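Local coordinates for DNA repair protein rhp9/CRB2 (Schizosaccharomyces pombe, PDB 2FHD), which probably recognises methylated histone H4 through its tandem Tudor domains during DNA damage signalling and repair, at residues S21-A26 / V124-I129; D68-T73 / R130-R135. One frame throughout, in Å; residues are numbered along the deposited sequence.

Interaction 1 of 2, residues S21-A26 / V124-I129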
ATOM      1  N   SER A  21      21.016  -9.017   5.997  0.50 43.71           N
ATOM      2  CA  SER A  21      21.335  -7.679   5.439  0.50 42.41           C
ATOM      3  C   SER A  21      22.180  -7.728   4.171  0.50 38.38           C
ATOM      4  O   SER A  21      23.370  -8.016   4.229  0.50 38.28           O
ATOM      5  CB  SER A  21      21.902  -6.662   6.472  0.50 42.22           C
ATOM      6  OG  SER A  21      22.568  -7.260   7.575  0.50 44.37           O
ATOM      7  N   PHE A  22      21.537  -7.458   3.032  1.00 34.87           N
ATOM      8  CA  PHE A  22      22.212  -7.400   1.751  1.00 30.76           C
ATOM      9  C   PHE A  22      21.615  -6.241   0.978  1.00 28.78           C
ATOM     10  O   PHE A  22      20.555  -5.765   1.346  1.00 29.38           O
ATOM     11  CB  PHE A  22      22.032  -8.731   0.986  1.00 29.17           C
ATOM     12  CG  PHE A  22      22.835  -9.870   1.539  1.00 29.10           C
ATOM     13  CD1 PHE A  22      24.171 -10.050   1.161  1.00 26.38           C
ATOM     14  CD2 PHE A  22      22.248 -10.823   2.410  1.00 29.51           C
ATOM     15  CE1 PHE A  22      24.904 -11.137   1.654  1.00 24.51           C
ATOM     16  CE2 PHE A  22      23.018 -11.891   2.938  1.00 24.89           C
ATOM     17  CZ  PHE A  22      24.316 -12.038   2.569  1.00 21.92           C
ATOM     18  N   TYR A  23      22.298  -5.760  -0.058  1.00 26.56           N
ATOM     19  CA  TYR A  23      21.700  -4.930  -1.125  1.00 25.06           C
ATOM     20  C   TYR A  23      20.966  -5.767  -2.161  1.00 25.34           C
ATOM     21  O   TYR A  23      21.519  -6.764  -2.704  1.00 25.53           O
ATOM     22  CB  TYR A  23      22.751  -4.104  -1.877  1.00 24.18           C
ATOM     23  CG  TYR A  23      23.197  -2.869  -1.097  1.00 25.39           C
ATOM     24  CD1 TYR A  23      23.951  -3.010   0.084  1.00 26.63           C
ATOM     25  CD2 TYR A  23      22.859  -1.589  -1.507  1.00 22.28           C
ATOM     26  CE1 TYR A  23      24.355  -1.935   0.839  1.00 25.43           C
ATOM     27  CE2 TYR A  23      23.256  -0.465  -0.738  1.00 24.25           C
ATOM     28  CZ  TYR A  23      24.018  -0.666   0.418  1.00 26.89           C
ATOM     29  OH  TYR A  23      24.472   0.372   1.178  1.00 27.53           O
ATOM     30  N   TYR A  24      19.742  -5.381  -2.465  1.00 23.90           N
ATOM     31  CA  TYR A  24      18.995  -6.108  -3.480  1.00 24.02           C
ATOM     32  C   TYR A  24      18.537  -5.178  -4.588  1.00 23.57           C
ATOM     33  O   TYR A  24      18.435  -3.957  -4.358  1.00 24.01           O
ATOM     34  CB  TYR A  24      17.759  -6.783  -2.876  1.00 24.00           C
ATOM     35  CG  TYR A  24      18.036  -7.928  -1.947  1.00 24.91           C
ATOM     36  CD1 TYR A  24      18.233  -9.211  -2.403  1.00 28.63           C
ATOM     37  CD2 TYR A  24      18.070  -7.726  -0.579  1.00 31.38           C
ATOM     38  CE1 TYR A  24      18.508 -10.277  -1.489  1.00 27.27           C
ATOM     39  CE2 TYR A  24      18.299  -8.731   0.307  1.00 29.09           C
ATOM     40  CZ  TYR A  24      18.527 -10.009  -0.132  1.00 28.46           C
ATOM     41  OH  TYR A  24      18.732 -11.013   0.849  1.00 30.95           O
ATOM     42  N   PRO A  25      18.165  -5.746  -5.756  1.00 23.58           N
ATOM     43  CA  PRO A  25      17.512  -4.954  -6.852  1.00 22.32           C
ATOM     44  C   PRO A  25      16.179  -4.298  -6.384  1.00 22.91           C
ATOM     45  O   PRO A  25      15.361  -4.934  -5.729  1.00 21.74           O
ATOM     46  CB  PRO A  25      17.280  -6.015  -7.959  1.00 21.46           C
ATOM     47  CG  PRO A  25      18.343  -7.092  -7.706  1.00 22.42           C
ATOM     48  CD  PRO A  25      18.339  -7.168  -6.154  1.00 23.09           C
ATOM     49  N   ALA A  26      15.946  -3.035  -6.726  1.00 22.92           N
ATOM     50  CA  ALA A  26      14.704  -2.417  -6.323  1.00 21.52           C
ATOM     51  C   ALA A  26      14.474  -1.350  -7.382  1.00 22.67           C
ATOM     52  O   ALA A  26      15.356  -1.093  -8.238  1.00 23.69           O
ATOM     53  CB  ALA A  26      14.897  -1.814  -4.995  1.00 19.78           C
ATOM     54  N   VAL A 124      24.020  -8.271  -3.121  1.00 24.17           N
ATOM     55  CA  VAL A 124      25.359  -7.761  -2.860  1.00 22.22           C
ATOM     56  C   VAL A 124      25.613  -7.537  -1.387  1.00 23.05           C
ATOM     57  O   VAL A 124      24.776  -6.957  -0.679  1.00 22.45           O
ATOM     58  CB  VAL A 124      25.698  -6.473  -3.689  1.00 22.24           C
ATOM     59  CG1 VAL A 124      27.231  -6.271  -3.722  1.00 20.95           C
ATOM     60  CG2 VAL A 124      25.217  -6.607  -5.109  1.00 17.98           C
ATOM     61  N   ALA A 125      26.760  -8.025  -0.917  1.00 23.15           N
ATOM     62  CA  ALA A 125      27.133  -7.790   0.424  1.00 24.54           C
ATOM     63  C   ALA A 125      27.479  -6.315   0.592  1.00 24.61           C
ATOM     64  O   ALA A 125      28.202  -5.734  -0.228  1.00 25.37           O
ATOM     65  CB  ALA A 125      28.287  -8.651   0.801  1.00 24.86           C
ATOM     66  N   PRO A 126      26.991  -5.714   1.678  1.00 24.67           N
ATOM     67  CA  PRO A 126      27.460  -4.358   1.970  1.00 25.26           C
ATOM     68  C   PRO A 126      29.009  -4.166   1.902  1.00 26.11           C
ATOM     69  O   PRO A 126      29.445  -3.091   1.457  1.00 27.23           O
ATOM     70  CB  PRO A 126      26.909  -4.108   3.416  1.00 24.30           C
ATOM     71  CG  PRO A 126      25.690  -4.988   3.495  1.00 23.79           C
ATOM     72  CD  PRO A 126      26.055  -6.231   2.719  1.00 24.80           C
ATOM     73  N   VAL A 127      29.844  -5.136   2.362  1.00 26.48           N
ATOM     74  CA  VAL A 127      31.319  -4.926   2.233  1.00 25.82           C
ATOM     75  C   VAL A 127      31.770  -4.866   0.789  1.00 25.76           C
ATOM     76  O   VAL A 127      32.749  -4.249   0.443  1.00 26.15           O
ATOM     77  CB  VAL A 127      32.252  -5.979   2.976  1.00 26.18           C
ATOM     78  CG1 VAL A 127      32.313  -5.751   4.446  1.00 22.84           C
ATOM     79  CG2 VAL A 127      31.951  -7.399   2.619  1.00 24.38           C
ATOM     80  N   ASN A 128      31.031  -5.516  -0.088  1.00 26.79           N
ATOM     81  CA  ASN A 128      31.365  -5.456  -1.492  1.00 26.13           C
ATOM     82  C   ASN A 128      30.887  -4.193  -2.139  1.00 27.34           C
ATOM     83  O   ASN A 128      31.562  -3.654  -2.975  1.00 27.58           O
ATOM     84  CB  ASN A 128      30.834  -6.689  -2.146  1.00 25.41           C
ATOM     85  CG  ASN A 128      31.656  -7.886  -1.754  1.00 26.56           C
ATOM     86  OD1 ASN A 128      32.884  -7.901  -1.976  1.00 27.03           O
ATOM     87  ND2 ASN A 128      31.043  -8.842  -1.108  1.00 21.90           N
ATOM     88  N   ILE A 129      29.745  -3.690  -1.691  1.00 28.94           N
ATOM     89  CA  ILE A 129      29.194  -2.440  -2.168  1.00 30.96           C
ATOM     90  C   ILE A 129      30.107  -1.209  -1.860  1.00 33.59           C
ATOM     91  O   ILE A 129      30.081  -0.223  -2.601  1.00 32.70           O
ATOM     92  CB  ILE A 129      27.706  -2.188  -1.607  1.00 30.61           C
ATOM     93  CG1 ILE A 129      26.695  -2.986  -2.419  1.00 28.63           C
ATOM     94  CG2 ILE A 129      27.374  -0.661  -1.653  1.00 27.20           C
ATOM     95  CD1 ILE A 129      26.459  -2.376  -3.878  1.00 19.69           C
TER
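Tyr23 and Ile129 meet through groups set by their first torsions. The tyrosine CG stands beside its backbone N, anti to the carbonyl carbon (chi1 -78°), and in Ile129 the CG1 branch takes that same place (chi1 -80°), leaving CG2 anti to N. The outcome is a CH-pi contact: Ile129 CG1 lies 3.9 Å from the centroid of the Tyr23 ring, over one face but displaced toward the rim at CG and CD1. Farther along that face, CG2 of Ile129 comes 3.9 Å from Tyr23 CZ, so both branches of the isoleucine lie over the ring. Pro126 CA approaches obliquely, 4.1 Å from Tyr23 CE1. Beneath this packing the backbones form a single antiparallel bridge, a hydrogen-bonded pair in which Tyr23 N reaches Val124 O at 2.8 Å and Val124 N returns to Tyr23 O at 2.9 Å. Phe22 flanks it, with CD1 3.8 Å from Ala125 CA and its ring edge-to-face with Tyr123. Were a serine to replace Tyr23, Ile129 would probably lose the aromatic face beneath its two branches, and a gap would open beside Pro126. The example illustrates a division of labour: the two directed hydrogen bonds across residues 21-26 and 124-129 are made by main-chain atoms, while uncharged side chains supply contact area and shape.

Interaction 2 of 2, residues D68-T73 / R130-R135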
ATOM      1  N   ASP A  68      33.237  -6.372 -10.339  1.00 24.52           N
ATOM      2  CA  ASP A  68      32.412  -6.208  -9.138  1.00 23.76           C
ATOM      3  C   ASP A  68      32.262  -7.590  -8.567  1.00 24.43           C
ATOM      4  O   ASP A  68      32.028  -8.584  -9.325  1.00 24.03           O
ATOM      5  CB  ASP A  68      30.976  -5.682  -9.421  1.00 22.22           C
ATOM      6  CG  ASP A  68      30.914  -4.216  -9.789  1.00 27.39           C
ATOM      7  OD1 ASP A  68      31.866  -3.414  -9.554  1.00 29.76           O
ATOM      8  OD2 ASP A  68      29.855  -3.823 -10.350  1.00 33.08           O
ATOM      9  N   VAL A  69      32.341  -7.670  -7.241  1.00 24.17           N
ATOM     10  CA  VAL A  69      32.096  -8.900  -6.512  1.00 23.54           C
ATOM     11  C   VAL A  69      30.619  -8.904  -6.054  1.00 25.75           C
ATOM     12  O   VAL A  69      30.181  -8.032  -5.260  1.00 26.46           O
ATOM     13  CB  VAL A  69      33.123  -9.002  -5.297  1.00 24.29           C
ATOM     14  CG1 VAL A  69      32.790 -10.087  -4.312  1.00 23.30           C
ATOM     15  CG2 VAL A  69      34.536  -9.228  -5.810  1.00 21.58           C
ATOM     16  N   VAL A  70      29.872  -9.930  -6.484  1.00 25.08           N
ATOM     17  CA  VAL A  70      28.480 -10.049  -6.201  1.00 25.59           C
ATOM     18  C   VAL A  70      28.096 -11.485  -5.865  1.00 26.57           C
ATOM     19  O   VAL A  70      28.884 -12.408  -6.048  1.00 29.16           O
ATOM     20  CB  VAL A  70      27.672  -9.581  -7.421  1.00 25.22           C
ATOM     21  CG1 VAL A  70      28.053  -8.162  -7.784  1.00 24.33           C
ATOM     22  CG2 VAL A  70      27.907 -10.541  -8.636  1.00 25.36           C
ATOM     23  N   GLN A  71      26.875 -11.696  -5.400  1.00 26.52           N
ATOM     24  CA  GLN A  71      26.327 -13.055  -5.326  1.00 25.73           C
ATOM     25  C   GLN A  71      25.133 -13.167  -6.210  1.00 25.78           C
ATOM     26  O   GLN A  71      24.679 -12.158  -6.795  1.00 24.37           O
ATOM     27  CB  GLN A  71      26.010 -13.378  -3.899  1.00 25.76           C
ATOM     28  CG  GLN A  71      27.310 -13.479  -3.208  1.00 30.07           C
ATOM     29  CD  GLN A  71      27.278 -13.190  -1.763  1.00 35.56           C
ATOM     30  OE1 GLN A  71      27.217 -14.109  -0.999  1.00 37.13           O
ATOM     31  NE2 GLN A  71      27.380 -11.921  -1.365  1.00 35.98           N
ATOM     32  N   SER A  72      24.660 -14.397  -6.386  1.00 26.45           N
ATOM     33  CA  SER A  72      23.427 -14.634  -7.143  1.00 26.71           C
ATOM     34  C   SER A  72      22.659 -15.688  -6.363  1.00 28.06           C
ATOM     35  O   SER A  72      23.218 -16.610  -5.782  1.00 27.55           O
ATOM     36  CB  SER A  72      23.712 -15.070  -8.591  1.00 27.73           C
ATOM     37  OG  SER A  72      22.650 -15.799  -9.154  1.00 24.49           O
ATOM     38  N   THR A  73      21.391 -15.407  -6.245  1.00 26.91           N
ATOM     39  CA  THR A  73      20.342 -16.288  -5.777  1.00 29.96           C
ATOM     40  C   THR A  73      20.290 -17.791  -6.324  1.00 29.69           C
ATOM     41  O   THR A  73      19.798 -18.651  -5.654  1.00 31.50           O
ATOM     42  CB  THR A  73      19.047 -15.430  -6.065  1.00 29.77           C
ATOM     43  OG1 THR A  73      18.520 -14.886  -4.848  1.00 33.78           O
ATOM     44  CG2 THR A  73      18.091 -16.076  -6.858  1.00 26.93           C
ATOM     45  N   ARG A 130      30.904  -1.268  -0.796  1.00 35.87           N
ATOM     46  CA  ARG A 130      31.738  -0.112  -0.464  1.00 39.67           C
ATOM     47  C   ARG A 130      32.799   0.152  -1.528  1.00 39.43           C
ATOM     48  O   ARG A 130      33.315   1.293  -1.695  1.00 39.01           O
ATOM     49  CB  ARG A 130      32.264  -0.110   1.008  1.00 39.65           C
ATOM     50  CG  ARG A 130      33.083  -1.260   1.422  1.00 44.63           C
ATOM     51  CD  ARG A 130      33.661  -1.059   2.865  1.00 44.91           C
ATOM     52  NE  ARG A 130      35.026  -0.463   2.834  1.00 48.47           N
ATOM     53  CZ  ARG A 130      35.272   0.688   3.410  1.00 48.51           C
ATOM     54  NH1 ARG A 130      34.245   1.254   4.022  1.00 47.15           N
ATOM     55  NH2 ARG A 130      36.484   1.271   3.369  1.00 48.21           N
ATOM     56  N   ARG A 131      33.029  -0.850  -2.357  1.00 39.51           N
ATOM     57  CA  ARG A 131      33.973  -0.648  -3.434  1.00 39.76           C
ATOM     58  C   ARG A 131      33.381  -0.386  -4.834  1.00 38.58           C
ATOM     59  O   ARG A 131      34.070  -0.196  -5.780  1.00 39.75           O
ATOM     60  CB  ARG A 131      35.056  -1.713  -3.345  1.00 41.63           C
ATOM     61  CG  ARG A 131      35.720  -1.688  -1.823  1.00 43.42           C
ATOM     62  CD  ARG A 131      36.461  -0.325  -1.441  1.00 47.27           C
ATOM     63  NE  ARG A 131      37.828  -0.252  -1.974  1.00 52.72           N
ATOM     64  CZ  ARG A 131      38.245   0.537  -2.986  1.00 58.66           C
ATOM     65  NH1 ARG A 131      37.424   1.394  -3.634  1.00 58.92           N
ATOM     66  NH2 ARG A 131      39.520   0.482  -3.361  1.00 58.85           N
ATOM     67  N   PHE A 132      32.081  -0.264  -4.932  1.00 36.63           N
ATOM     68  CA  PHE A 132      31.472   0.176  -6.149  1.00 35.35           C
ATOM     69  C   PHE A 132      31.759   1.666  -6.371  1.00 36.78           C
ATOM     70  O   PHE A 132      31.257   2.507  -5.668  1.00 38.52           O
ATOM     71  CB  PHE A 132      29.971  -0.053  -6.049  1.00 33.12           C
ATOM     72  CG  PHE A 132      29.534  -1.478  -6.313  1.00 29.46           C
ATOM     73  CD1 PHE A 132      30.285  -2.551  -5.891  1.00 28.56           C
ATOM     74  CD2 PHE A 132      28.334  -1.736  -6.949  1.00 30.59           C
ATOM     75  CE1 PHE A 132      29.865  -3.842  -6.107  1.00 31.13           C
ATOM     76  CE2 PHE A 132      27.902  -3.058  -7.153  1.00 29.18           C
ATOM     77  CZ  PHE A 132      28.658  -4.082  -6.711  1.00 30.63           C
ATOM     78  N   GLN A 133      32.571   2.015  -7.348  1.00 37.40           N
ATOM     79  CA  GLN A 133      32.844   3.434  -7.607  1.00 36.54           C
ATOM     80  C   GLN A 133      31.972   3.839  -8.757  1.00 33.57           C
ATOM     81  O   GLN A 133      31.672   2.996  -9.581  1.00 33.29           O
ATOM     82  CB  GLN A 133      34.316   3.577  -8.013  1.00 37.94           C
ATOM     83  CG  GLN A 133      35.302   2.986  -6.971  1.00 46.87           C
ATOM     84  CD  GLN A 133      35.073   3.570  -5.588  1.00 55.59           C
ATOM     85  OE1 GLN A 133      34.582   4.702  -5.495  1.00 60.54           O
ATOM     86  NE2 GLN A 133      35.401   2.808  -4.501  1.00 55.78           N
ATOM     87  N   GLY A 134      31.583   5.114  -8.861  1.00 31.52           N
ATOM     88  CA  GLY A 134      30.770   5.551  -9.999  1.00 28.61           C
ATOM     89  C   GLY A 134      29.344   5.011 -10.040  1.00 28.47           C
ATOM     90  O   GLY A 134      28.694   5.089 -11.115  1.00 29.62           O
ATOM     91  N   ARG A 135      28.824   4.509  -8.900  1.00 27.03           N
ATOM     92  CA  ARG A 135      27.468   3.921  -8.822  1.00 26.68           C
ATOM     93  C   ARG A 135      26.412   4.689  -8.052  1.00 27.30           C
ATOM     94  O   ARG A 135      25.300   4.209  -7.850  1.00 28.67           O
ATOM     95  CB  ARG A 135      27.483   2.480  -8.340  1.00 26.11           C
ATOM     96  CG  ARG A 135      27.151   1.544  -9.500  1.00 26.72           C
ATOM     97  CD  ARG A 135      28.291   1.628 -10.631  1.00 25.76           C
ATOM     98  NE  ARG A 135      29.611   1.160 -10.166  1.00 22.58           N
ATOM     99  CZ  ARG A 135      29.939  -0.126 -10.049  1.00 26.31           C
ATOM    100  NH1 ARG A 135      28.991  -1.063 -10.322  1.00 22.55           N
ATOM    101  NH2 ARG A 135      31.173  -0.484  -9.611  1.00 18.77           N
TER
HETATM  102  O   HOH W   1      33.609  -2.950  -7.224  1.00 40.00           O
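Asp68 and Arg135 join in an end-on, two-nitrogen salt bridge beside strand 69-72 of the second Tudor domain, a member of the SH3-like barrel class. The aspartate can be followed outward. Its CB rests on Phe132, 3.9 Å from CZ, and CG then passes over one face of that ring, 3.8 Å above its plane and toward the rim. The two carboxylate oxygens finish the path. OD1 takes Arg135 NH2 at 3.0 Å in a nearly straight bond (174°), and also accepts a water that bridges weakly to the backbone O of Arg131. OD2 takes Arg135 NH1 at 2.9 Å and is held as well by the backbone N of Lys65. Both oxygens are approached on their syn sides, and carboxylate and guanidinium lie only 12° from coplanar, which suits the paired bonds. Phe132 serves both partners, since its CD2 also sits over a face of the guanidinium, while CZ touches Val70 CG1 at 4.3 Å. Such a buried ion pair is likely to be tolerated because each charge has several partners: NH1 of Arg135 also binds Phe63 O, and the Phe63 ring makes a cation-pi contact with Arg135. The third nitrogen turns back along its own loop, Arg135 NE donating to Gln133 O at 2.8 Å from above the carbonyl plane, 39° out of it.

In the fold
Interactions 1 and 2 have centres about 8 Å apart, and their segments alternate along the chain: 21-26, 68-73, 124-129, 130-135. The last two are consecutive, so one continuous run leaves strand 122-123, forms helix 126-129 and continues as a loop, meeting first the strand 23-32 of one Tudor sheet and then the start of strand 69-72 in the other. The contacts also touch directly, Val124 CG1 lying 4.0 Å from Phe132 CZ. The run after strand 122-123 thus packs against both Tudor sheets, consistent with a fixed relative placement of the tandem pair. Residues of both interactions also touch a second subunit in the assembly.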